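Local coordinates for FAD-binding PCMH-type domain-containing protein (Gibberella zeae, PDB 6YJO), which probably oxidises oligosaccharide substrates as a flavoenzyme, using an FAD cofactor that is covalently attached to the protein, at residues F244-D249 against Q284-V289; M275-G280 against I382-F387; E254-L259 against Q359-A364; L350-L355 against L417-S422. All blocks are in the same frame, centred on the assembly; numbering follows the deposited sequence.

Contact 1 (F244-D249 against Q284-V289); sequences FSIELD and QTIQGV
From Phe244 paired with Gly288 to Leu248 paired with Gln284, two strands run antiparallel at 169°, their axes 4.5 Å apart at closest approach. They are neighbours near one margin of the large antiparallel sheet, where the short strand 314-315 pairs on the outer side of 244-249 and strand 273-280 flanks 284-289. Backbone bonds recur at every second pair, as in a regular antiparallel ladder; in between, the Ser245-Gln287 and Glu247-Thr285 pairs bring their CA atoms closer together.

The sheet has two unlike faces here. On the mainly apolar one, which helix 294-308 partly covers, Ile246, Leu248 and Ile286 pack together. Ile286 sits amid the aliphatic chains of the other strand: its CG2 branch meets Ile246 CD1 at 3.8 Å, while its CG1 packs 3.9 Å from Leu248 CD1. Gln284 lies on this face too, its OE1 bonded to the backbone N of Trp250. Ser245, Glu247, Thr285 and Gln287 make the other face polar, and Ser245 OG bonds to Thr314.

Phe244 shows how a glycine in a strand can serve as a seat for a ring. With CG held between the backbone N and the carbonyl carbon (chi1 63°), the ring folds across onto the backbone of the neighbouring strand, and Gly288 CA makes a CH-pi contact over its face, 4.0 Å from the ring centroid.

Contact 2 (M275-G280 against I382-F387); sequences MQIYMG and ILIDLF
Gln276 and Asp385 face each other at a non-hydrogen-bonded pair with CA atoms only 4.0 Å apart, joining two central strands of the antiparallel sheet that run at 164° to each other. Main-chain bonds hold the ladder at the Ile277-Ile384 and Met279-Ile382 pairs, and a further one, Leu386 N to Met275 O, extends it.

The tight part is the face lined by Met275, Ile277, Met279, Ile382, Ile384 and Leu386, buried under helices 252-268 and 357-371. Ile277 and Ile384 lie alongside one another, CG2 of the first 3.7 Å from CB of the second. Met275 bends at its last torsion, chi3 81°, and brings its CE methyl to 3.5 Å from Leu386 CD1, while the sulfur of Met279 rests 4.0 Å from Ile384 CD1. On the reverse face the packing is looser and, at one end, partly open to solvent: Leu383 CD2 approaches the edge of the Tyr278 ring and lies 3.8 Å from Tyr278 CB.

Further along that face the contact turns polar. Gln276 NE2 donates to Asp385 OD1 at 2.7 Å, reaching it from above the carboxylate plane, with amide and carboxylate turned 43° apart. Gln276 OE1 also accepts from Gln287 NE2, and a hold at both ends is consistent with the modelled orientation of the amide. Asp385 in turn touches the FAD-binding Tyr176, so the buried pair is itself second shell to the flavin and probably helps to position Tyr176.

Contact 3 (E254-L259 against Q359-A364); sequences EAVEGL and QVKSFA
Val256 and Leu259 meet Val360 and Ala364 in a purely apolar helix-to-helix contact on the helical layer that covers one face of the antiparallel sheet. The two short helical segments approach to 9.0 Å between axes, with their directions 134° apart. Val360 points its CG1 into the other helix: that methyl, anti to the backbone N (chi1 -175°), lies 3.8 Å from Leu259 CB and equally close to the carbonyl oxygen of Val256. Each helix belongs to a split beta-alpha-beta unit. Helix 252-268 links strands 242-248 and 273-280, and helix 357-371 links strands 346-352 and 380-386, with one antiparallel strand inserted between the two of each pair. On the side away from the sheet, Val256 CG1 touches the methyl of Ala364 at 3.9 Å and the aliphatic CG of Lys361 at 4.0 Å, while the rest of the lysine chain leads outward. On the sheet side, Leu259 CD1 comes to the edge of the Phe363 ring, in its plane and 4.0 Å from CE2; the same ring meets Trp419 edge-to-face.

Contact 4 (L350-L355 against L417-S422); sequences LMTKAL and LLWQFS
Thr352 and Trp419 join strand 346-352, at one margin of the sheet, to strand 417-423 by a side-chain bond that supplements the antiparallel ladder. Among backbone bonds, Leu350 and Trp419 exchange a pair, with Trp419 N 2.8 Å from Leu350 O, and Leu417 N donates to Thr352 O; the return bond from Thr352 N is weak.

The polar side-chain bond runs from Trp419 NE1 to Thr352 OG1, 2.9 Å long and bent to 142° at the hydrogen, with the oxygen 21° out of the indole plane. A chi1 of 66° directs the hydroxyl towards the indole; the same oxygen donates weakly to Lys353 O.

Apolar contacts occupy both faces. On the Trp419 face, Leu350 CB packs 3.7 Å from Trp419 CB, and its CD1 meets the edge of the Phe421 ring, 3.7 Å from CZ. Leu355, beyond the strand's end, approaches from the opposite direction and sets CD1 3.7 Å from Trp419 CZ2. On the other face, the doubly bent Met351 brings CE to 3.7 Å from Leu418 CD1. That face looks to the cofactor: the nearest atoms of the Leu418 side chain and the FAD are about 5 Å apart, and FAD-binding Tyr176 and Tyr457 are close by.

The buried indole N-H is thus satisfied, which probably helps to fix the ring's rotation, while Leu418, packed by the Met351 methyl, offers an apolar side chain towards the flavin.

Contacts 1, 2 and 4 lie side by side across one antiparallel sheet: contact 2 is central, its centre about 9 Å from those of the other two, which are themselves about 18 Å apart. Strands 283-290 and 273-280 connect contact 1 to contact 2, and strands 380-386 and 417-423 connect contact 2 to contact 4. Contact 3, its centre 13 to 17 Å from the others, packs helices 252-268 and 357-371 over the sheet, where Phe363 reaches Ile382 and Met279, and Val360 packs on Leu355. Along the chain the segments interleave, except that contact 1 closes before contact 4 opens. Distant sequence is thereby woven into one domain, whose other face approaches the FAD at contacts 2 and 4.

Contact 1 (F244-D249 against Q284-V289)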
loop_
_atom_site.group_PDB
_atom_site.type_symbol
_atom_site.label_atom_id
_atom_site.label_comp_id
_atom_site.label_asym_id
_atom_site.label_seq_id
_atom_site.Cartn_x
_atom_site.Cartn_y
_atom_site.Cartn_z
ATOM N N PHE A 244 -7.054 -5.176 -19.975
ATOM C CA PHE A 244 -7.906 -6.286 -20.380
ATOM C C PHE A 244 -8.689 -6.816 -19.187
ATOM O O PHE A 244 -8.281 -6.666 -18.034
ATOM C CB PHE A 244 -7.090 -7.420 -21.017
ATOM C CG PHE A 244 -6.079 -8.057 -20.090
ATOM C CD1 PHE A 244 -4.821 -7.504 -19.922
ATOM C CD2 PHE A 244 -6.383 -9.226 -19.409
ATOM C CE1 PHE A 244 -3.890 -8.095 -19.083
ATOM C CE2 PHE A 244 -5.457 -9.819 -18.567
ATOM C CZ PHE A 244 -4.211 -9.253 -18.405
ATOM N N SER A 245 -9.830 -7.438 -19.493
ATOM C CA SER A 245 -10.609 -8.212 -18.537
ATOM C C SER A 245 -10.995 -9.543 -19.166
ATOM O O SER A 245 -11.153 -9.645 -20.384
ATOM C CB SER A 245 -11.880 -7.467 -18.093
ATOM O OG SER A 245 -12.882 -7.520 -19.093
ATOM N N ILE A 246 -11.114 -10.566 -18.323
ATOM C CA ILE A 246 -11.683 -11.860 -18.688
ATOM C C ILE A 246 -12.731 -12.185 -17.634
ATOM O O ILE A 246 -12.390 -12.397 -16.464
ATOM C CB ILE A 246 -10.629 -12.976 -18.757
ATOM C CG1 ILE A 246 -9.540 -12.663 -19.789
ATOM C CG2 ILE A 246 -11.309 -14.301 -19.069
ATOM C CD1 ILE A 246 -8.193 -12.342 -19.167
ATOM N N GLU A 247 -13.997 -12.225 -18.038
ATOM C CA GLU A 247 -15.086 -12.542 -17.128
ATOM C C GLU A 247 -15.288 -14.050 -17.056
ATOM O O GLU A 247 -15.228 -14.750 -18.071
ATOM C CB GLU A 247 -16.376 -11.862 -17.584
ATOM C CG GLU A 247 -16.247 -10.361 -17.786
ATOM C CD GLU A 247 -17.561 -9.719 -18.183
ATOM O OE1 GLU A 247 -18.576 -10.442 -18.268
ATOM O OE2 GLU A 247 -17.581 -8.490 -18.407
ATOM N N LEU A 248 -15.526 -14.544 -15.842
ATOM C CA LEU A 248 -15.699 -15.969 -15.602
ATOM C C LEU A 248 -16.836 -16.189 -14.616
ATOM O O LEU A 248 -17.297 -15.263 -13.943
ATOM C CB LEU A 248 -14.418 -16.608 -15.052
ATOM C CG LEU A 248 -13.186 -16.557 -15.952
ATOM C CD1 LEU A 248 -12.180 -15.550 -15.408
ATOM C CD2 LEU A 248 -12.570 -17.941 -16.065
ATOM N N ASP A 249 -17.300 -17.445 -14.558
ATOM C CA ASP A 249 -18.265 -17.895 -13.551
ATOM C C ASP A 249 -17.890 -19.334 -13.158
ATOM O O ASP A 249 -18.505 -20.314 -13.589
ATOM C CB ASP A 249 -19.698 -17.802 -14.060
ATOM C CG ASP A 249 -20.710 -18.141 -12.989
ATOM O OD1 ASP A 249 -20.367 -18.037 -11.791
ATOM O OD2 ASP A 249 -21.839 -18.526 -13.344
ATOM N N GLN A 284 -16.202 -14.182 -11.028
ATOM C CA GLN A 284 -14.798 -13.808 -11.046
ATOM C C GLN A 284 -14.498 -12.944 -12.266
ATOM O O GLN A 284 -15.250 -12.928 -13.246
ATOM C CB GLN A 284 -13.885 -15.043 -11.062
ATOM C CG GLN A 284 -14.036 -15.969 -9.861
ATOM C CD GLN A 284 -15.332 -16.762 -9.894
ATOM O OE1 GLN A 284 -15.923 -16.966 -10.958
ATOM N NE2 GLN A 284 -15.783 -17.209 -8.727
ATOM N N THR A 285 -13.381 -12.220 -12.193
ATOM C CA THR A 285 -12.911 -11.404 -13.311
ATOM C C THR A 285 -11.392 -11.345 -13.256
ATOM O O THR A 285 -10.831 -10.737 -12.340
ATOM C CB THR A 285 -13.501 -9.996 -13.269
ATOM O OG1 THR A 285 -14.930 -10.060 -13.366
ATOM C CG2 THR A 285 -12.953 -9.155 -14.420
ATOM N N ILE A 286 -10.734 -11.962 -14.233
ATOM C CA ILE A 286 -9.295 -11.796 -14.410
ATOM C C ILE A 286 -9.065 -10.522 -15.210
ATOM O O ILE A 286 -9.566 -10.382 -16.330
ATOM C CB ILE A 286 -8.672 -13.016 -15.104
ATOM C CG1 ILE A 286 -8.714 -14.228 -14.169
ATOM C CG2 ILE A 286 -7.226 -12.725 -15.510
ATOM C CD1 ILE A 286 -8.277 -15.522 -14.816
ATOM N N GLN A 287 -8.313 -9.588 -14.633
ATOM C CA GLN A 287 -8.098 -8.276 -15.224
ATOM C C GLN A 287 -6.660 -7.839 -14.972
ATOM O O GLN A 287 -6.080 -8.147 -13.927
ATOM C CB GLN A 287 -9.074 -7.248 -14.636
ATOM C CG GLN A 287 -8.871 -6.988 -13.137
ATOM C CD GLN A 287 -10.058 -6.300 -12.485
ATOM O OE1 GLN A 287 -11.132 -6.202 -13.074
ATOM N NE2 GLN A 287 -9.867 -5.820 -11.259
ATOM N N GLY A 288 -6.100 -7.096 -15.919
ATOM C CA GLY A 288 -4.733 -6.640 -15.780
ATOM C C GLY A 288 -4.350 -5.661 -16.866
ATOM O O GLY A 288 -5.211 -5.056 -17.508
ATOM N N VAL A 289 -3.037 -5.509 -17.060
ATOM C CA VAL A 289 -2.484 -4.569 -18.030
ATOM C C VAL A 289 -1.286 -5.214 -18.714
ATOM O O VAL A 289 -0.402 -5.761 -18.046
ATOM C CB VAL A 289 -2.060 -3.239 -17.377
ATOM C CG1 VAL A 289 -1.355 -2.356 -18.406
ATOM C CG2 VAL A 289 -3.259 -2.518 -16.770
#

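Contact 2 (M275-G280 against I382-F387)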
loop_
_atom_site.group_PDB
_atom_site.type_symbol
_atom_site.label_atom_id
_atom_site.label_comp_id
_atom_site.label_asym_id
_atom_site.label_seq_id
_atom_site.Cartn_x
_atom_site.Cartn_y
_atom_site.Cartn_z
ATOM N N MET A 275 -1.245 -8.814 -13.895
ATOM C CA MET A 275 -2.523 -9.500 -13.761
ATOM C C MET A 275 -2.945 -9.591 -12.304
ATOM O O MET A 275 -2.107 -9.655 -11.402
ATOM C CB MET A 275 -2.446 -10.913 -14.350
ATOM C CG MET A 275 -3.711 -11.353 -15.054
ATOM S SD MET A 275 -3.470 -12.853 -16.020
ATOM C CE MET A 275 -3.589 -14.091 -14.735
ATOM N N GLN A 276 -4.264 -9.593 -12.095
ATOM C CA GLN A 276 -4.892 -9.984 -10.839
ATOM C C GLN A 276 -6.208 -10.673 -11.184
ATOM O O GLN A 276 -6.670 -10.625 -12.328
ATOM C CB GLN A 276 -5.108 -8.775 -9.918
ATOM C CG GLN A 276 -6.396 -7.996 -10.165
ATOM C CD GLN A 276 -6.538 -6.756 -9.293
ATOM O OE1 GLN A 276 -7.467 -5.969 -9.473
ATOM N NE2 GLN A 276 -5.627 -6.579 -8.342
ATOM N N ILE A 277 -6.806 -11.339 -10.194
ATOM C CA ILE A 277 -8.137 -11.920 -10.347
ATOM C C ILE A 277 -9.023 -11.436 -9.210
ATOM O O ILE A 277 -8.771 -11.752 -8.043
ATOM C CB ILE A 277 -8.115 -13.460 -10.390
ATOM C CG1 ILE A 277 -9.552 -13.983 -10.528
ATOM C CG2 ILE A 277 -7.449 -14.042 -9.148
ATOM C CD1 ILE A 277 -9.656 -15.469 -10.746
ATOM N N TYR A 278 -10.064 -10.685 -9.558
ATOM C CA TYR A 278 -11.137 -10.373 -8.625
ATOM C C TYR A 278 -12.029 -11.596 -8.454
ATOM O O TYR A 278 -12.511 -12.163 -9.441
ATOM C CB TYR A 278 -11.949 -9.185 -9.154
ATOM C CG TYR A 278 -13.315 -9.007 -8.522
ATOM C CD1 TYR A 278 -14.397 -9.788 -8.918
ATOM C CD2 TYR A 278 -13.533 -8.038 -7.553
ATOM C CE1 TYR A 278 -15.643 -9.627 -8.349
ATOM C CE2 TYR A 278 -14.778 -7.868 -6.982
ATOM C CZ TYR A 278 -15.830 -8.666 -7.383
ATOM O OH TYR A 278 -17.074 -8.501 -6.815
ATOM N N MET A 279 -12.240 -12.013 -7.209
ATOM C CA MET A 279 -13.221 -13.042 -6.888
ATOM C C MET A 279 -14.258 -12.440 -5.954
ATOM O O MET A 279 -13.913 -11.941 -4.877
ATOM C CB MET A 279 -12.571 -14.261 -6.239
ATOM C CG MET A 279 -11.355 -14.786 -6.969
ATOM S SD MET A 279 -10.742 -16.337 -6.278
ATOM C CE MET A 279 -12.150 -17.418 -6.513
ATOM N N GLY A 280 -15.520 -12.489 -6.368
ATOM C CA GLY A 280 -16.610 -11.990 -5.566
ATOM C C GLY A 280 -17.661 -13.053 -5.326
ATOM O O GLY A 280 -17.520 -14.207 -5.743
ATOM N N ILE A 382 -12.310 -10.406 -3.207
ATOM C CA ILE A 382 -10.932 -10.859 -3.044
ATOM C C ILE A 382 -10.128 -10.489 -4.286
ATOM O O ILE A 382 -10.595 -10.667 -5.415
ATOM C CB ILE A 382 -10.873 -12.379 -2.786
ATOM C CG1 ILE A 382 -11.584 -12.712 -1.470
ATOM C CG2 ILE A 382 -9.423 -12.867 -2.773
ATOM C CD1 ILE A 382 -11.709 -14.197 -1.179
ATOM N N LEU A 383 -8.914 -9.982 -4.073
ATOM C CA LEU A 383 -7.999 -9.615 -5.149
ATOM C C LEU A 383 -6.702 -10.392 -4.969
ATOM O O LEU A 383 -6.036 -10.260 -3.935
ATOM C CB LEU A 383 -7.724 -8.109 -5.154
ATOM C CG LEU A 383 -8.925 -7.188 -5.372
ATOM C CD1 LEU A 383 -8.488 -5.736 -5.434
ATOM C CD2 LEU A 383 -9.673 -7.576 -6.631
ATOM N N ILE A 384 -6.350 -11.199 -5.967
ATOM C CA ILE A 384 -5.135 -12.007 -5.951
ATOM C C ILE A 384 -4.251 -11.504 -7.085
ATOM O O ILE A 384 -4.461 -11.855 -8.251
ATOM C CB ILE A 384 -5.424 -13.503 -6.102
ATOM C CG1 ILE A 384 -6.688 -13.883 -5.332
ATOM C CG2 ILE A 384 -4.243 -14.321 -5.606
ATOM C CD1 ILE A 384 -6.963 -15.372 -5.317
ATOM N N ASP A 385 -3.262 -10.681 -6.752
ATOM C CA ASP A 385 -2.314 -10.199 -7.745
ATOM C C ASP A 385 -1.249 -11.252 -8.012
ATOM O O ASP A 385 -0.826 -11.972 -7.104
ATOM C CB ASP A 385 -1.649 -8.909 -7.267
ATOM C CG ASP A 385 -2.613 -7.744 -7.195
ATOM O OD1 ASP A 385 -2.987 -7.213 -8.262
ATOM O OD2 ASP A 385 -2.997 -7.358 -6.071
ATOM N N LEU A 386 -0.821 -11.345 -9.267
ATOM C CA LEU A 386 0.385 -12.095 -9.598
ATOM C C LEU A 386 1.576 -11.202 -9.269
ATOM O O LEU A 386 1.827 -10.205 -9.954
ATOM C CB LEU A 386 0.366 -12.530 -11.060
ATOM C CG LEU A 386 -0.855 -13.368 -11.466
ATOM C CD1 LEU A 386 -0.626 -14.044 -12.814
ATOM C CD2 LEU A 386 -1.212 -14.403 -10.396
ATOM N N PHE A 387 2.306 -11.562 -8.214
ATOM C CA PHE A 387 3.208 -10.658 -7.511
ATOM C C PHE A 387 4.680 -10.900 -7.823
ATOM O O PHE A 387 5.412 -9.949 -8.110
ATOM C CB PHE A 387 2.974 -10.801 -6.004
ATOM C CG PHE A 387 3.808 -9.885 -5.162
ATOM C CD1 PHE A 387 3.386 -8.595 -4.893
ATOM C CD2 PHE A 387 5.003 -10.321 -4.618
ATOM C CE1 PHE A 387 4.146 -7.753 -4.105
ATOM C CE2 PHE A 387 5.765 -9.482 -3.831
ATOM C CZ PHE A 387 5.334 -8.197 -3.576
#

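Contact 3 (E254-L259 against Q359-A364)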
loop_
_atom_site.group_PDB
_atom_site.type_symbol
_atom_site.label_atom_id
_atom_site.label_comp_id
_atom_site.label_asym_id
_atom_site.label_seq_id
_atom_site.Cartn_x
_atom_site.Cartn_y
_atom_site.Cartn_z
ATOM N N GLU A 254 -14.054 -25.892 -10.831
ATOM C CA GLU A 254 -13.424 -25.067 -11.854
ATOM C C GLU A 254 -12.539 -23.986 -11.255
ATOM O O GLU A 254 -11.719 -23.412 -11.979
ATOM C CB GLU A 254 -14.474 -24.409 -12.750
ATOM C CG GLU A 254 -15.012 -25.309 -13.844
ATOM C CD GLU A 254 -16.019 -24.604 -14.728
ATOM O OE1 GLU A 254 -16.563 -23.565 -14.300
ATOM O OE2 GLU A 254 -16.263 -25.090 -15.854
ATOM N N ALA A 255 -12.691 -23.693 -9.962
ATOM C CA ALA A 255 -11.834 -22.732 -9.283
ATOM C C ALA A 255 -10.569 -23.367 -8.717
ATOM O O ALA A 255 -9.530 -22.704 -8.674
ATOM C CB ALA A 255 -12.606 -22.038 -8.159
ATOM N N VAL A 256 -10.616 -24.631 -8.278
ATOM C CA VAL A 256 -9.377 -25.290 -7.864
ATOM C C VAL A 256 -8.452 -25.444 -9.063
ATOM O O VAL A 256 -7.231 -25.313 -8.939
ATOM C CB VAL A 256 -9.649 -26.651 -7.177
ATOM C CG1 VAL A 256 -10.890 -26.602 -6.293
ATOM C CG2 VAL A 256 -9.727 -27.808 -8.183
ATOM N N GLU A 257 -9.022 -25.697 -10.246
ATOM C CA GLU A 257 -8.217 -25.808 -11.459
ATOM C C GLU A 257 -7.761 -24.435 -11.934
ATOM O O GLU A 257 -6.569 -24.213 -12.174
ATOM C CB GLU A 257 -9.016 -26.517 -12.554
ATOM C CG GLU A 257 -8.499 -27.899 -12.915
ATOM C CD GLU A 257 -8.407 -28.825 -11.716
ATOM O OE1 GLU A 257 -7.278 -29.226 -11.362
ATOM O OE2 GLU A 257 -9.460 -29.144 -11.125
ATOM N N GLY A 258 -8.699 -23.496 -12.066
ATOM C CA GLY A 258 -8.356 -22.192 -12.610
ATOM C C GLY A 258 -7.286 -21.479 -11.805
ATOM O O GLY A 258 -6.395 -20.840 -12.370
ATOM N N LEU A 259 -7.362 -21.572 -10.475
ATOM C CA LEU A 259 -6.365 -20.914 -9.636
ATOM C C LEU A 259 -5.022 -21.628 -9.721
ATOM O O LEU A 259 -3.968 -20.981 -9.704
ATOM C CB LEU A 259 -6.859 -20.848 -8.192
ATOM C CG LEU A 259 -8.003 -19.850 -7.981
ATOM C CD1 LEU A 259 -8.736 -20.107 -6.676
ATOM C CD2 LEU A 259 -7.478 -18.416 -8.029
ATOM N N GLN A 359 -4.291 -27.030 -0.720
ATOM C CA GLN A 359 -4.515 -25.698 -0.169
ATOM C C GLN A 359 -5.513 -24.920 -1.016
ATOM O O GLN A 359 -6.397 -24.245 -0.476
ATOM C CB GLN A 359 -3.185 -24.953 -0.063
ATOM C CG GLN A 359 -2.424 -25.278 1.205
ATOM C CD GLN A 359 -0.921 -25.153 1.038
ATOM O OE1 GLN A 359 -0.441 -24.516 0.107
ATOM N NE2 GLN A 359 -0.169 -25.790 1.937
ATOM N N VAL A 360 -5.397 -25.009 -2.345
ATOM C CA VAL A 360 -6.356 -24.342 -3.219
ATOM C C VAL A 360 -7.741 -24.958 -3.059
ATOM O O VAL A 360 -8.753 -24.266 -3.220
ATOM C CB VAL A 360 -5.883 -24.398 -4.687
ATOM C CG1 VAL A 360 -6.820 -23.598 -5.585
ATOM C CG2 VAL A 360 -4.461 -23.871 -4.811
ATOM N N LYS A 361 -7.815 -26.253 -2.732
ATOM C CA LYS A 361 -9.112 -26.898 -2.546
ATOM C C LYS A 361 -9.772 -26.440 -1.248
ATOM O O LYS A 361 -10.996 -26.276 -1.198
ATOM C CB LYS A 361 -8.952 -28.423 -2.577
ATOM C CG LYS A 361 -8.662 -28.976 -3.969
ATOM C CD LYS A 361 -8.103 -30.399 -3.941
ATOM C CE LYS A 361 -9.163 -31.447 -3.607
ATOM N NZ LYS A 361 -8.625 -32.837 -3.709
ATOM N N SER A 362 -8.979 -26.211 -0.195
ATOM C CA SER A 362 -9.537 -25.727 1.065
ATOM C C SER A 362 -10.077 -24.310 0.920
ATOM O O SER A 362 -11.127 -23.981 1.483
ATOM C CB SER A 362 -8.477 -25.787 2.167
ATOM O OG SER A 362 -8.963 -25.216 3.371
ATOM N N PHE A 363 -9.371 -23.457 0.172
ATOM C CA PHE A 363 -9.851 -22.098 -0.052
ATOM C C PHE A 363 -11.162 -22.102 -0.828
ATOM O O PHE A 363 -12.107 -21.396 -0.470
ATOM C CB PHE A 363 -8.788 -21.286 -0.796
ATOM C CG PHE A 363 -9.286 -19.968 -1.329
ATOM C CD1 PHE A 363 -9.771 -18.997 -0.470
ATOM C CD2 PHE A 363 -9.261 -19.700 -2.688
ATOM C CE1 PHE A 363 -10.229 -17.785 -0.957
ATOM C CE2 PHE A 363 -9.716 -18.490 -3.183
ATOM C CZ PHE A 363 -10.202 -17.530 -2.314
ATOM N N ALA A 364 -11.245 -22.925 -1.877
ATOM C CA ALA A 364 -12.418 -22.921 -2.747
ATOM C C ALA A 364 -13.612 -23.598 -2.087
ATOM O O ALA A 364 -14.757 -23.272 -2.409
ATOM C CB ALA A 364 -12.082 -23.602 -4.076
#

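Contact 4 (L350-L355 against L417-S422)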
loop_
_atom_site.group_PDB
_atom_site.type_symbol
_atom_site.label_atom_id
_atom_site.label_comp_id
_atom_site.label_asym_id
_atom_site.label_seq_id
_atom_site.Cartn_x
_atom_site.Cartn_y
_atom_site.Cartn_z
ATOM N N LEU A 350 -2.666 -11.508 2.262
ATOM C CA LEU A 350 -1.733 -12.620 2.368
ATOM C C LEU A 350 -0.635 -12.418 1.335
ATOM O O LEU A 350 -0.866 -11.840 0.269
ATOM C CB LEU A 350 -2.409 -13.979 2.151
ATOM C CG LEU A 350 -3.247 -14.540 3.299
ATOM C CD1 LEU A 350 -3.920 -15.834 2.858
ATOM C CD2 LEU A 350 -2.386 -14.778 4.534
ATOM N N MET A 351 0.565 -12.886 1.667
ATOM C CA MET A 351 1.725 -12.860 0.777
ATOM C C MET A 351 2.246 -14.293 0.696
ATOM O O MET A 351 3.244 -14.649 1.326
ATOM C CB MET A 351 2.799 -11.877 1.290
ATOM C CG MET A 351 2.354 -10.423 1.303
ATOM S SD MET A 351 3.339 -9.367 0.218
ATOM C CE MET A 351 3.004 -10.112 -1.375
ATOM N N THR A 352 1.561 -15.117 -0.092
ATOM C CA THR A 352 1.818 -16.550 -0.137
ATOM C C THR A 352 2.820 -16.906 -1.227
ATOM O O THR A 352 3.068 -16.145 -2.164
ATOM C CB THR A 352 0.528 -17.341 -0.389
ATOM O OG1 THR A 352 0.032 -17.051 -1.702
ATOM C CG2 THR A 352 -0.531 -16.998 0.636
ATOM N N LYS A 353 3.400 -18.092 -1.078
ATOM C CA LYS A 353 4.004 -18.814 -2.181
ATOM C C LYS A 353 2.929 -19.606 -2.922
ATOM O O LYS A 353 1.756 -19.615 -2.542
ATOM C CB LYS A 353 5.101 -19.743 -1.662
ATOM C CG LYS A 353 6.252 -19.019 -0.984
ATOM C CD LYS A 353 7.176 -19.984 -0.257
ATOM C CE LYS A 353 8.424 -19.284 0.259
ATOM N NZ LYS A 353 9.404 -18.991 -0.824
ATOM N N ALA A 354 3.337 -20.258 -4.005
ATOM C CA ALA A 354 2.477 -21.186 -4.726
ATOM C C ALA A 354 1.744 -22.122 -3.773
ATOM O O ALA A 354 2.369 -22.888 -3.034
ATOM C CB ALA A 354 3.326 -21.996 -5.709
ATOM N N LEU A 355 0.414 -22.055 -3.784
ATOM C CA LEU A 355 -0.394 -22.978 -2.996
ATOM C C LEU A 355 -0.340 -24.387 -3.583
ATOM O O LEU A 355 -0.220 -24.577 -4.796
ATOM C CB LEU A 355 -1.850 -22.507 -2.938
ATOM C CG LEU A 355 -2.234 -21.477 -1.873
ATOM C CD1 LEU A 355 -1.574 -20.125 -2.126
ATOM C CD2 LEU A 355 -3.755 -21.343 -1.819
ATOM N N LEU A 417 2.190 -14.628 -4.631
ATOM C CA LEU A 417 0.820 -14.149 -4.731
ATOM C C LEU A 417 0.537 -13.114 -3.654
ATOM O O LEU A 417 0.914 -13.298 -2.494
ATOM C CB LEU A 417 -0.168 -15.308 -4.609
ATOM C CG LEU A 417 -0.004 -16.434 -5.630
ATOM C CD1 LEU A 417 -0.956 -17.583 -5.315
ATOM C CD2 LEU A 417 -0.214 -15.916 -7.054
ATOM N N LEU A 418 -0.138 -12.032 -4.042
ATOM C CA LEU A 418 -0.544 -10.968 -3.128
ATOM C C LEU A 418 -2.062 -11.006 -3.010
ATOM O O LEU A 418 -2.775 -10.492 -3.877
ATOM C CB LEU A 418 -0.058 -9.604 -3.613
ATOM C CG LEU A 418 -0.669 -8.400 -2.892
ATOM C CD1 LEU A 418 -0.360 -8.456 -1.399
ATOM C CD2 LEU A 418 -0.191 -7.084 -3.498
ATOM N N TRP A 419 -2.548 -11.613 -1.932
ATOM C CA TRP A 419 -3.979 -11.681 -1.679
ATOM C C TRP A 419 -4.449 -10.439 -0.937
ATOM O O TRP A 419 -3.751 -9.921 -0.063
ATOM C CB TRP A 419 -4.325 -12.917 -0.850
ATOM C CG TRP A 419 -3.857 -14.225 -1.411
ATOM C CD1 TRP A 419 -2.568 -14.605 -1.656
ATOM C CD2 TRP A 419 -4.678 -15.346 -1.762
ATOM N NE1 TRP A 419 -2.538 -15.885 -2.153
ATOM C CE2 TRP A 419 -3.819 -16.364 -2.227
ATOM C CE3 TRP A 419 -6.055 -15.587 -1.735
ATOM C CZ2 TRP A 419 -4.294 -17.601 -2.662
ATOM C CZ3 TRP A 419 -6.524 -16.815 -2.163
ATOM C CH2 TRP A 419 -5.647 -17.805 -2.621
ATOM N N GLN A 420 -5.640 -9.966 -1.284
ATOM C CA GLN A 420 -6.340 -8.983 -0.473
ATOM C C GLN A 420 -7.768 -9.456 -0.260
ATOM O O GLN A 420 -8.451 -9.837 -1.215
ATOM C CB GLN A 420 -6.337 -7.591 -1.111
ATOM C CG GLN A 420 -6.819 -6.515 -0.153
ATOM C CD GLN A 420 -6.958 -5.151 -0.796
ATOM O OE1 GLN A 420 -7.144 -4.147 -0.107
ATOM N NE2 GLN A 420 -6.878 -5.106 -2.119
ATOM N N PHE A 421 -8.205 -9.452 0.995
ATOM C CA PHE A 421 -9.574 -9.786 1.362
ATOM C C PHE A 421 -10.227 -8.519 1.889
ATOM O O PHE A 421 -9.712 -7.903 2.827
ATOM C CB PHE A 421 -9.616 -10.886 2.424
ATOM C CG PHE A 421 -8.715 -12.059 2.134
ATOM C CD1 PHE A 421 -7.346 -11.969 2.333
ATOM C CD2 PHE A 421 -9.242 -13.263 1.699
ATOM C CE1 PHE A 421 -6.519 -13.049 2.080
ATOM C CE2 PHE A 421 -8.421 -14.347 1.448
ATOM C CZ PHE A 421 -7.057 -14.239 1.640
ATOM N N SER A 422 -11.346 -8.123 1.288
ATOM C CA SER A 422 -12.071 -6.940 1.720
ATOM C C SER A 422 -13.529 -7.279 2.007
ATOM O O SER A 422 -14.081 -8.261 1.502
ATOM C CB SER A 422 -11.993 -5.819 0.676
ATOM O OG SER A 422 -10.678 -5.293 0.599
#